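Local coordinates for protein pyrethroid hydrolase (Sphingobium faniae, PDB 5Y5R) that catalyses the hydrolysis of pyrethroid pesticides such as cypermethrin and permethrin, splitting their ester bond into an alcohol and a cyclopropanecarboxylic acid, at residues L148-L151 against R152-F155; Q210-M213 against Q214-P218; S50-D53 against M54-T58; I84-L87 against A88-P92; L240-A243 against I244-A248. All blocks are in the same frame, centred on the assembly; numbering follows the deposited sequence.

Each of the five contacts is local, joining neighbouring turns or a helix start, so none closes a long loop; along the chain they follow in series without nesting or crossing. Contact 3 comes first, where a loop enters helix 54-57. Contact 4, on helix 80-90, which links strands 71-77 and 95-101, touches contact 3 through Trp-86. Contact 1 lies on helix 148-155, in the insertion between sheet strands 95-101 and 194-199, and lines the ligand pocket. Contact 2 follows on helix 207-216, the crossover between strands 194-199 and 222-226, and contact 5 on helix 237-249, which packs on the central parallel sheet. Contacts 3 and 5 lie on opposite sides of the chain's centre.

Contact 1: residues L148-L151 against R152-F155; sequences LERL and REVF. With 8NL ((2-methyl-3-phenyl-phenyl)methyl (1~{S})-3-[(~{E})-2-chloranyl-3,3,3-tris(fluoranyl)prop-1-enyl]-2,2-dimethyl-cyclopropane-1-carboxylate), chain G.
Glu-149 lies alongside Arg-152, both side chains pointing the same way, and its carboxylate meets the NE/NH2 edge of the guanidinium, in the guanidinium plane, forming an i/i+3 salt bridge on helix 148-155. This helix belongs to the insertion between strands 95-101 and 194-199, where many alpha/beta hydrolases carry a cap. The grip is two-pronged: Arg-152 NE reaches Glu-149 OE1 at 3.1 Å, and Arg-152 NH2 reaches Glu-149 OE2 at 3.0 Å. Both oxygens are met on the syn side but from somewhat out of the carboxylate plane, the two planes 31° apart. A bend at chi3 (66°) of Arg-152 turns the guanidinium back to this partner. One residue on, Arg-150 NH1 pairs with Glu-153 OE2, though the modelled separation is doubtfully short; Val-154 CG2 sits over the centre of the Arg-150 guanidinium face, 3.7 Å from CZ. Glu-149 OE2 also stands 3.4 Å from Glu-153 OE1, a repulsion that the arginines probably offset. The apolar side of the helix faces the bound pyrethroid, which is hydrogen-bonded to Ser-78, His-230 and Ala-12, and Leu-131 covers Leu-151 and Phe-155. Leu-151 CD2 touches C11 of the ligand's terminal phenyl ring at 3.7 Å. Phe-155 turns one face to the ligand: C12 lies above it toward the rim, and Phe-155 CB is 3.6 Å from C5 of the central ring.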
# COMPACT_ATOMS: atom_id res chain seq x y z
N LEU A 148 18.72 5.14 -13.88
CA LEU A 148 18.83 4.49 -12.57
C LEU A 148 18.85 5.51 -11.42
O LEU A 148 18.12 5.36 -10.44
CB LEU A 148 20.10 3.64 -12.54
CG LEU A 148 19.96 2.58 -13.63
CD1 LEU A 148 21.20 1.66 -13.78
CD2 LEU A 148 18.68 1.78 -13.41
N GLU A 149 19.70 6.53 -11.52
CA GLU A 149 19.80 7.51 -10.44
C GLU A 149 18.49 8.25 -10.26
O GLU A 149 18.09 8.56 -9.13
CB GLU A 149 20.94 8.49 -10.71
CG GLU A 149 21.07 9.68 -9.71
CD GLU A 149 21.28 9.25 -8.25
OE1 GLU A 149 21.52 8.06 -7.99
OE2 GLU A 149 21.20 10.11 -7.34
N ARG A 150 17.81 8.57 -11.37
CA ARG A 150 16.47 9.15 -11.25
C ARG A 150 15.52 8.21 -10.52
O ARG A 150 14.71 8.65 -9.69
CB ARG A 150 15.92 9.44 -12.65
CG ARG A 150 14.79 10.39 -12.67
CD ARG A 150 15.24 11.77 -12.26
NE ARG A 150 14.08 12.63 -12.04
CZ ARG A 150 13.93 13.39 -10.96
NH1 ARG A 150 14.90 13.41 -10.06
NH2 ARG A 150 12.85 14.13 -10.81
N LEU A 151 15.58 6.91 -10.82
CA LEU A 151 14.72 5.95 -10.15
C LEU A 151 14.99 5.93 -8.67
O LEU A 151 14.05 5.85 -7.86
CB LEU A 151 14.91 4.53 -10.71
CG LEU A 151 14.42 4.22 -12.11
CD1 LEU A 151 14.90 2.82 -12.54
CD2 LEU A 151 12.89 4.33 -12.14
N ARG A 152 16.27 5.96 -8.29
CA ARG A 152 16.65 5.93 -6.88
C ARG A 152 16.20 7.18 -6.16
O ARG A 152 15.55 7.11 -5.10
CB ARG A 152 18.16 5.80 -6.72
CG ARG A 152 18.58 5.61 -5.24
CD ARG A 152 20.02 6.02 -5.01
NE ARG A 152 20.31 7.45 -5.20
CZ ARG A 152 20.11 8.39 -4.27
NH1 ARG A 152 19.65 8.05 -3.07
NH2 ARG A 152 20.43 9.66 -4.50
N GLU A 153 16.55 8.35 -6.71
CA GLU A 153 16.26 9.58 -5.98
C GLU A 153 14.78 9.85 -5.88
O GLU A 153 14.37 10.59 -4.98
CB GLU A 153 16.95 10.80 -6.58
CG GLU A 153 16.63 11.08 -7.99
CD GLU A 153 17.60 12.07 -8.61
OE1 GLU A 153 18.71 12.29 -8.07
OE2 GLU A 153 17.23 12.66 -9.63
N VAL A 154 13.97 9.31 -6.80
CA VAL A 154 12.52 9.51 -6.80
C VAL A 154 11.81 8.52 -5.88
O VAL A 154 10.97 8.92 -5.05
CB VAL A 154 11.97 9.43 -8.24
CG1 VAL A 154 10.50 9.35 -8.27
CG2 VAL A 154 12.41 10.65 -9.05
N PHE A 155 12.07 7.23 -6.06
CA PHE A 155 11.38 6.19 -5.31
C PHE A 155 12.11 5.68 -4.07
O PHE A 155 11.44 5.20 -3.16
CB PHE A 155 11.12 4.98 -6.21
CG PHE A 155 10.12 5.22 -7.29
CD1 PHE A 155 8.77 5.05 -7.05
CD2 PHE A 155 10.53 5.59 -8.58
CE1 PHE A 155 7.84 5.22 -8.05
CE2 PHE A 155 9.59 5.79 -9.60
CZ PHE A 155 8.24 5.59 -9.32
C 8NL G . 7.71 1.27 -7.82
C8 8NL G . 11.54 -0.08 -7.73
C9 8NL G . 12.39 -0.46 -8.76
C10 8NL G . 12.54 0.36 -9.87
C11 8NL G . 11.82 1.55 -9.89
C12 8NL G . 10.97 1.91 -8.83
C13 8NL G . 6.23 1.84 -5.22
O 8NL G . 5.52 2.82 -6.02
CL 8NL G . 1.69 5.94 -11.18
C21 8NL G . 2.25 4.83 -9.93
C22 8NL G . 3.17 3.71 -10.36
F2 8NL G . 4.39 4.00 -9.95
F1 8NL G . 2.81 2.53 -9.89
F 8NL G . 3.14 3.66 -11.67
C20 8NL G . 1.90 5.02 -8.66
C16 8NL G . 2.34 4.08 -7.56
C17 8NL G . 2.06 4.79 -6.25
C18 8NL G . 0.82 3.94 -6.03
C19 8NL G . 1.77 6.29 -6.41
C15 8NL G . 3.50 4.33 -6.61
C14 8NL G . 4.04 3.00 -6.07
O1 8NL G . 3.26 2.09 -5.77
C2 8NL G . 7.76 1.74 -5.37
C3 8NL G . 8.49 1.90 -4.20
C4 8NL G . 9.88 1.84 -4.17
C5 8NL G . 10.58 1.56 -5.34
C6 8NL G . 9.91 1.39 -6.55
C1 8NL G . 8.48 1.47 -6.55
C7 8NL G . 10.80 1.09 -7.74

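Contact 2: residues Q210-M213 against Q214-P218; sequences QRQM and QKEFP
Gln-212 and Glu-216, one helical turn apart, are joined by a side-chain hydrogen bond, NE2 of Gln-212 to OE1 of Glu-216 at 2.9 Å. The donor comes to the anti side of that oxygen, with the amide and carboxylate planes 73° apart; a bend at chi2 (71°) of Gln-212 carries the amide toward its partner. The far ends of both groups are held too, Gln-212 OE1 by Asn-122 and Glu-216 OE2 by Arg-123 in a salt bridge. Among side-chain-to-backbone bonds, Gln-214 NE2 folds back to Gln-210 O, a weak bond of 3.3 Å, and also makes a weak bond to Glu-198, the salt-bridge partner of Arg-211. Backbone bonds complete helix 207-216, the crossover helix between strands 194-199 and 222-226; near its end they weaken and branch, Phe-217 N reaching Met-213 O only weakly. By packing, the selenomethionine at Met-213 meets Tyr-196 and Phe-115. Gln-210, about 4 Å from the side chain of the probable charge-relay Asp-202, is tied to Ala-199 N and Leu-205 O. With a partner at either end, the Gln-212 amide is probably held against flipping, and the amide and Arg-123 would together stabilise the Glu-216 carboxylate.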
# COMPACT_ATOMS: atom_id res chain seq x y z
N GLN A 210 -2.42 13.17 -2.01
CA GLN A 210 -2.74 12.46 -0.79
C GLN A 210 -3.91 13.11 -0.09
O GLN A 210 -4.89 12.44 0.26
CB GLN A 210 -1.52 12.43 0.12
CG GLN A 210 -0.42 11.52 -0.37
CD GLN A 210 0.81 11.63 0.46
OE1 GLN A 210 0.83 11.21 1.64
NE2 GLN A 210 1.84 12.23 -0.11
N ARG A 211 -3.83 14.43 0.11
CA ARG A 211 -4.90 15.11 0.85
C ARG A 211 -6.19 15.18 0.06
O ARG A 211 -7.28 15.23 0.65
CB ARG A 211 -4.46 16.52 1.29
CG ARG A 211 -3.33 16.52 2.33
CD ARG A 211 -2.63 17.86 2.58
NE ARG A 211 -1.69 17.71 3.70
CZ ARG A 211 -0.77 18.59 4.11
NH1 ARG A 211 0.02 18.26 5.12
NH2 ARG A 211 -0.61 19.76 3.52
N GLN A 212 -6.10 15.19 -1.28
CA GLN A 212 -7.28 15.20 -2.12
C GLN A 212 -8.02 13.88 -2.01
O GLN A 212 -9.26 13.84 -1.97
CB GLN A 212 -6.86 15.50 -3.57
CG GLN A 212 -8.01 15.76 -4.52
CD GLN A 212 -8.68 17.08 -4.24
OE1 GLN A 212 -8.01 18.08 -3.94
NE2 GLN A 212 -10.00 17.11 -4.32
N MSE A 213 -7.28 12.78 -1.92
CA MSE A 213 -7.91 11.49 -1.73
C MSE A 213 -8.63 11.39 -0.39
O MSE A 213 -9.76 10.91 -0.33
CB MSE A 213 -6.85 10.39 -1.88
CG MSE A 213 -6.49 10.24 -3.35
SE MSE A 213 -5.24 8.79 -3.73
CE MSE A 213 -3.70 9.43 -2.77
N GLN A 214 -7.98 11.83 0.69
CA GLN A 214 -8.69 11.89 1.97
C GLN A 214 -9.96 12.72 1.84
O GLN A 214 -11.04 12.30 2.28
CB GLN A 214 -7.79 12.48 3.07
CG GLN A 214 -6.59 11.65 3.33
CD GLN A 214 -5.56 12.38 4.15
OE1 GLN A 214 -5.77 12.68 5.34
NE2 GLN A 214 -4.45 12.68 3.53
N LYS A 215 -9.85 13.86 1.16
CA LYS A 215 -10.97 14.79 1.05
C LYS A 215 -12.17 14.16 0.34
O LYS A 215 -13.32 14.46 0.67
CB LYS A 215 -10.51 16.06 0.35
CG LYS A 215 -11.60 17.07 0.12
CD LYS A 215 -11.09 18.39 -0.44
CE LYS A 215 -12.00 19.52 0.06
NZ LYS A 215 -13.36 19.44 -0.55
N GLU A 216 -11.92 13.33 -0.70
CA GLU A 216 -13.01 12.78 -1.51
C GLU A 216 -13.54 11.44 -1.00
O GLU A 216 -14.56 10.97 -1.52
CB GLU A 216 -12.54 12.63 -2.97
CG GLU A 216 -12.33 13.99 -3.66
CD GLU A 216 -11.94 13.91 -5.13
OE1 GLU A 216 -11.35 14.90 -5.62
OE2 GLU A 216 -12.12 12.87 -5.80
N PHE A 217 -12.90 10.81 0.01
CA PHE A 217 -13.46 9.57 0.55
C PHE A 217 -14.62 9.89 1.47
O PHE A 217 -14.53 10.81 2.29
CB PHE A 217 -12.40 8.77 1.32
CG PHE A 217 -12.83 7.36 1.67
CD1 PHE A 217 -12.60 6.30 0.80
CD2 PHE A 217 -13.47 7.10 2.85
CE1 PHE A 217 -13.00 5.02 1.14
CE2 PHE A 217 -13.89 5.83 3.18
CZ PHE A 217 -13.64 4.78 2.33
N PRO A 218 -15.72 9.13 1.39
CA PRO A 218 -16.90 9.45 2.20
C PRO A 218 -16.73 9.01 3.65
O PRO A 218 -16.41 7.85 3.93
CB PRO A 218 -18.02 8.66 1.50
CG PRO A 218 -17.32 7.52 0.87
CD PRO A 218 -15.96 8.00 0.47

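Contact 3: residues S50-D53 against M54-T58; sequences SVVD and MEHYT
His-56 turns back toward the loop residues 50-53 that lead into its helix, ring edge first. Its CB lies 3.3 Å from Asp-53 O and also near Asp-53 OD1. With CG anti to the backbone N (chi1 -175°), the imidazole extends toward Ser-50 and Val-52. ND1 accepts the N-H of Val-52 at 3.0 Å, almost in the ring plane and nearly straight (162°), while Val-52 CG2 crosses close to the same nitrogen. Next, His-56 CE1 comes to 2.9 Å from Ser-50 O, which lies in the ring plane at the edge. An accepting ND1 is consistent with a proton on NE2. Asp-53 in turn accepts from the helix backbone: OD1, met nearly along its C-O axis, takes the backbone N-H of His-56 at 3.2 Å, and Asp-53 O takes that of Tyr-57 at 2.8 Å. A water donates to both Asp-53 OD1 and Glu-55 OE1, bridging two acids whose oxygens stand 4.2 Å apart, which probably softens their repulsion. On the buried side Val-51 CG1 packs on Tyr-57 CD1 at 3.7 Å; the tyrosine hydroxyl beyond is hydrogen-bonded to His-41 and Gln-174. Asp-53 is thus the N-cap of helix 54-57, and His-56 of the first turn binds the preceding loop through Val-52 N: an Asp N-cap with an added hydrogen bond from the loop backbone to the His-56 side chain.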
# COMPACT_ATOMS: atom_id res chain seq x y z
N SER A 50 0.14 -13.77 -14.61
CA SER A 50 -0.59 -14.77 -13.84
C SER A 50 -1.72 -14.17 -13.01
O SER A 50 -2.65 -14.88 -12.65
CB SER A 50 0.40 -15.52 -12.93
OG SER A 50 0.85 -14.67 -11.88
N VAL A 51 -1.69 -12.88 -12.74
CA VAL A 51 -2.75 -12.31 -11.92
C VAL A 51 -4.03 -12.25 -12.74
O VAL A 51 -4.11 -11.54 -13.75
CB VAL A 51 -2.36 -10.92 -11.42
CG1 VAL A 51 -3.47 -10.40 -10.53
CG2 VAL A 51 -1.02 -11.00 -10.71
N VAL A 52 -5.07 -12.91 -12.25
CA VAL A 52 -6.34 -12.93 -12.97
C VAL A 52 -7.20 -11.73 -12.60
O VAL A 52 -7.64 -10.98 -13.48
CB VAL A 52 -7.08 -14.24 -12.67
CG1 VAL A 52 -8.39 -14.20 -13.39
CG2 VAL A 52 -6.21 -15.43 -13.09
N ASP A 53 -7.42 -11.51 -11.32
CA ASP A 53 -8.27 -10.41 -10.85
C ASP A 53 -7.88 -10.14 -9.39
O ASP A 53 -6.90 -10.70 -8.89
CB ASP A 53 -9.76 -10.73 -11.06
CG ASP A 53 -10.23 -11.96 -10.31
OD1 ASP A 53 -9.47 -12.51 -9.49
OD2 ASP A 53 -11.39 -12.39 -10.53
N MSE A 54 -8.61 -9.26 -8.73
CA MSE A 54 -8.18 -8.82 -7.41
C MSE A 54 -8.32 -9.90 -6.35
O MSE A 54 -7.50 -9.97 -5.45
CB MSE A 54 -8.95 -7.58 -6.98
CG MSE A 54 -8.46 -6.33 -7.70
SE MSE A 54 -6.65 -5.83 -7.19
CE MSE A 54 -7.06 -4.91 -5.46
N GLU A 55 -9.39 -10.69 -6.45
CA GLU A 55 -9.54 -11.82 -5.54
C GLU A 55 -8.31 -12.70 -5.61
O GLU A 55 -7.83 -13.18 -4.58
CB GLU A 55 -10.79 -12.64 -5.91
CG GLU A 55 -11.06 -13.82 -4.93
CD GLU A 55 -10.12 -15.02 -5.13
OE1 GLU A 55 -9.63 -15.19 -6.27
OE2 GLU A 55 -9.80 -15.73 -4.13
N HIS A 56 -7.78 -12.88 -6.82
CA HIS A 56 -6.56 -13.65 -7.03
C HIS A 56 -5.34 -12.91 -6.50
O HIS A 56 -4.47 -13.50 -5.85
CB HIS A 56 -6.37 -13.94 -8.51
CG HIS A 56 -5.21 -14.83 -8.81
ND1 HIS A 56 -4.55 -14.80 -10.01
CD2 HIS A 56 -4.60 -15.77 -8.06
CE1 HIS A 56 -3.57 -15.69 -9.99
NE2 HIS A 56 -3.58 -16.29 -8.82
N TYR A 57 -5.23 -11.61 -6.85
CA TYR A 57 -4.09 -10.79 -6.42
C TYR A 57 -3.97 -10.77 -4.90
O TYR A 57 -2.87 -10.86 -4.36
CB TYR A 57 -4.26 -9.35 -6.96
CG TYR A 57 -3.01 -8.48 -6.93
CD1 TYR A 57 -1.84 -8.88 -7.57
CD2 TYR A 57 -3.02 -7.21 -6.34
CE1 TYR A 57 -0.72 -8.10 -7.55
CE2 TYR A 57 -1.87 -6.41 -6.33
CZ TYR A 57 -0.73 -6.87 -6.92
OH TYR A 57 0.40 -6.08 -6.95
N THR A 58 -5.10 -10.66 -4.19
CA THR A 58 -5.08 -10.43 -2.75
C THR A 58 -5.19 -11.73 -1.96
O THR A 58 -5.30 -11.70 -0.72
CB THR A 58 -6.22 -9.49 -2.35
OG1 THR A 58 -7.48 -9.92 -2.91
CG2 THR A 58 -5.94 -8.10 -2.89
O HOH W 1 -9.65 -15.23 -9.00

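Contact 4: residues I84-L87 against A88-P92; sequences ISWL and AQHHP
Trp-86 and His-90 stack face to face, the six-membered ring of the indole against the imidazole, with centroids 3.6 Å apart and planes at 15°. His-90 CE1 stands over the Trp-86 face, offset toward its rim, and Trp-86 CZ2 lies likewise over the imidazole. The opposite face of the indole is covered by helix 54-57: Glu-55 CA sits 3.4 Å from Trp-86 CH2, and Met-54 CB is on that side as well. The pair spans one turn of helix 80-90, the crossover helix between strands 71-77 and 95-101 that follows the probable nucleophile elbow at Ser-78 of this alpha/beta hydrolase fold. At the edge of the imidazole, in its plane, lies Trp-86 O, which takes a nearly straight bond (174°) from His-90 ND1 at 3.0 Å. The same carbonyl also receives the backbone N-H groups of Gln-89 and His-90, both weakly, so the ring N-H supplements weak backbone bonds at the helix end. His-90 is thereby held in two directions, by the stack on its face and by the carbonyl at its edge, which settles its ring rotation and places the proton on ND1. His-91, the first residue to leave helical geometry, donates its N-H to Leu-87 O, with His-91 N 2.8 Å from that oxygen. Ala-62 and Leu-65 of helix 59-67 pack against the His-91 side chain. Leu-87 O lies at the edge of the His-91 ring, near its plane, and CD2 of His-91 touches CD2 of Leu-87 at 3.8 Å.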
# COMPACT_ATOMS: atom_id res chain seq x y z
N ILE A 84 -6.13 -3.26 0.21
CA ILE A 84 -6.74 -3.31 1.54
C ILE A 84 -8.19 -2.88 1.48
O ILE A 84 -8.99 -3.29 2.31
CB ILE A 84 -5.97 -2.48 2.60
CG1 ILE A 84 -6.33 -1.00 2.51
CG2 ILE A 84 -4.48 -2.71 2.53
CD1 ILE A 84 -5.82 -0.20 3.69
N SER A 85 -8.54 -1.97 0.55
CA SER A 85 -9.94 -1.65 0.33
C SER A 85 -10.71 -2.85 -0.24
O SER A 85 -11.85 -3.12 0.15
CB SER A 85 -10.03 -0.44 -0.61
OG SER A 85 -9.41 0.70 -0.05
N TRP A 86 -10.12 -3.54 -1.20
CA TRP A 86 -10.81 -4.71 -1.75
C TRP A 86 -10.98 -5.78 -0.67
O TRP A 86 -12.08 -6.31 -0.49
CB TRP A 86 -10.03 -5.24 -2.95
CG TRP A 86 -10.82 -6.19 -3.77
CD1 TRP A 86 -11.48 -5.94 -4.93
CD2 TRP A 86 -11.02 -7.59 -3.49
NE1 TRP A 86 -12.08 -7.08 -5.40
CE2 TRP A 86 -11.82 -8.11 -4.52
CE3 TRP A 86 -10.60 -8.44 -2.47
CZ2 TRP A 86 -12.20 -9.44 -4.56
CZ3 TRP A 86 -10.99 -9.78 -2.51
CH2 TRP A 86 -11.78 -10.25 -3.54
N LEU A 87 -9.93 -6.05 0.08
CA LEU A 87 -9.98 -7.04 1.15
C LEU A 87 -10.96 -6.65 2.25
O LEU A 87 -11.70 -7.49 2.77
CB LEU A 87 -8.60 -7.21 1.75
CG LEU A 87 -7.62 -8.07 0.95
CD1 LEU A 87 -6.18 -7.71 1.32
CD2 LEU A 87 -7.90 -9.49 1.24
N ALA A 88 -11.02 -5.36 2.59
CA ALA A 88 -11.89 -4.96 3.68
C ALA A 88 -13.32 -5.32 3.35
O ALA A 88 -14.05 -5.84 4.20
CB ALA A 88 -11.75 -3.45 3.94
N GLN A 89 -13.69 -5.17 2.08
CA GLN A 89 -15.05 -5.40 1.64
C GLN A 89 -15.41 -6.87 1.71
O GLN A 89 -16.55 -7.21 2.03
CB GLN A 89 -15.25 -4.82 0.23
CG GLN A 89 -16.54 -5.21 -0.48
CD GLN A 89 -17.75 -4.81 0.31
OE1 GLN A 89 -17.70 -3.85 1.06
NE2 GLN A 89 -18.86 -5.51 0.12
N HIS A 90 -14.47 -7.76 1.41
CA HIS A 90 -14.79 -9.18 1.38
C HIS A 90 -14.49 -9.89 2.69
O HIS A 90 -15.05 -10.97 2.93
CB HIS A 90 -14.07 -9.87 0.23
CG HIS A 90 -14.48 -9.38 -1.13
ND1 HIS A 90 -14.07 -8.18 -1.65
CD2 HIS A 90 -15.34 -9.91 -2.04
CE1 HIS A 90 -14.63 -7.99 -2.84
NE2 HIS A 90 -15.40 -9.03 -3.10
N HIS A 91 -13.70 -9.28 3.58
CA HIS A 91 -13.43 -9.85 4.90
C HIS A 91 -13.67 -8.82 6.00
O HIS A 91 -12.84 -8.66 6.90
CB HIS A 91 -12.00 -10.37 4.95
CG HIS A 91 -11.66 -11.30 3.83
ND1 HIS A 91 -11.97 -12.64 3.87
CD2 HIS A 91 -11.02 -11.09 2.65
CE1 HIS A 91 -11.55 -13.22 2.75
NE2 HIS A 91 -10.97 -12.29 2.00
N PRO A 92 -14.80 -8.11 5.97
CA PRO A 92 -15.00 -7.04 6.96
C PRO A 92 -15.06 -7.58 8.36
O PRO A 92 -14.83 -6.83 9.31
CB PRO A 92 -16.33 -6.42 6.54
CG PRO A 92 -17.06 -7.53 5.97
CD PRO A 92 -16.04 -8.32 5.20

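Contact 5: residues L240-A243 against I244-A248; sequences LAEA and IADFA
Leu-240 sets CG opposite its backbone N (chi1 177°), whereas Ile-244 sets CG1 beside its own (chi1 -63°), and these choices bring the two side chains together one turn apart. The end methyl CD1 of Ile-244 lies 3.8 Å from Leu-240 CG and slightly farther from Leu-240 CD1, the chains passing at a slant. Ile-244 CG1 meanwhile rests against Leu-240 O at 3.3 Å, next to the backbone bond that this carbonyl accepts from Ile-244 N. Both side chains touch the central sheet of the alpha/beta hydrolase fold: Leu-240 meets Leu-101, and Ile-244 meets Ile-99 and Leu-75. Helix 237-249, the last of the modelled chain, packs there beside helix 23-28, where Ala-241 and Ala-245 pack against Leu-26. Away from the sheet, two acids lie near each other. Glu-242 and Asp-246 cross obliquely with carboxylate planes 80° apart, Glu-242 OE2 standing 4.4 Å from Asp-246 OD2. Asp-246 also folds its carboxylate over the backbone, putting OD2 3.2 Å from Glu-242 O, two acceptors that would repel each other. The same carbonyl accepts the N-H of Asp-246 at 3.0 Å. A salt bridge from Asp-246 OD1 to Arg-29, in the loop after helix 23-28, probably compensates for the crowding of negative oxygens.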
# COMPACT_ATOMS: atom_id res chain seq x y z
N LEU A 240 7.24 5.14 12.36
CA LEU A 240 6.17 4.54 11.57
C LEU A 240 5.53 3.40 12.31
O LEU A 240 4.30 3.34 12.42
CB LEU A 240 6.73 4.06 10.23
CG LEU A 240 5.71 3.34 9.35
CD1 LEU A 240 4.48 4.25 9.15
CD2 LEU A 240 6.32 2.92 8.00
N ALA A 241 6.35 2.49 12.86
CA ALA A 241 5.81 1.36 13.60
C ALA A 241 5.08 1.82 14.86
O ALA A 241 4.08 1.20 15.27
CB ALA A 241 6.93 0.36 13.94
N GLU A 242 5.57 2.88 15.51
CA GLU A 242 4.89 3.45 16.67
C GLU A 242 3.46 3.87 16.33
O GLU A 242 2.51 3.57 17.07
CB GLU A 242 5.67 4.65 17.20
CG GLU A 242 5.00 5.34 18.39
CD GLU A 242 5.81 6.51 18.95
OE1 GLU A 242 6.77 6.94 18.28
OE2 GLU A 242 5.47 7.02 20.04
N ALA A 243 3.30 4.62 15.24
CA ALA A 243 1.96 5.07 14.87
C ALA A 243 1.09 3.89 14.48
O ALA A 243 -0.10 3.88 14.79
CB ALA A 243 2.05 6.08 13.73
N ILE A 244 1.65 2.88 13.81
CA ILE A 244 0.84 1.71 13.46
C ILE A 244 0.36 0.99 14.72
O ILE A 244 -0.80 0.57 14.80
CB ILE A 244 1.61 0.75 12.53
CG1 ILE A 244 1.93 1.41 11.19
CG2 ILE A 244 0.83 -0.52 12.31
CD1 ILE A 244 3.12 0.74 10.43
N ALA A 245 1.25 0.80 15.69
CA ALA A 245 0.89 0.05 16.90
C ALA A 245 -0.13 0.81 17.76
O ALA A 245 -1.07 0.21 18.31
CB ALA A 245 2.17 -0.31 17.67
N ASP A 246 0.01 2.14 17.87
CA ASP A 246 -0.99 2.94 18.59
C ASP A 246 -2.37 2.80 17.95
O ASP A 246 -3.38 2.81 18.65
CB ASP A 246 -0.57 4.40 18.65
CG ASP A 246 0.71 4.58 19.40
OD1 ASP A 246 1.09 3.62 20.11
OD2 ASP A 246 1.37 5.65 19.28
N PHE A 247 -2.43 2.73 16.61
CA PHE A 247 -3.70 2.47 15.93
C PHE A 247 -4.20 1.07 16.24
O PHE A 247 -5.38 0.88 16.55
CB PHE A 247 -3.54 2.69 14.42
CG PHE A 247 -4.82 2.51 13.62
CD1 PHE A 247 -5.87 3.40 13.76
CD2 PHE A 247 -4.94 1.47 12.70
CE1 PHE A 247 -7.04 3.24 13.02
CE2 PHE A 247 -6.10 1.31 11.95
CZ PHE A 247 -7.16 2.20 12.12
N ALA A 248 -3.33 0.07 16.14
CA ALA A 248 -3.78 -1.30 16.37
C ALA A 248 -4.30 -1.47 17.78
O ALA A 248 -5.27 -2.23 17.99
CB ALA A 248 -2.64 -2.27 16.12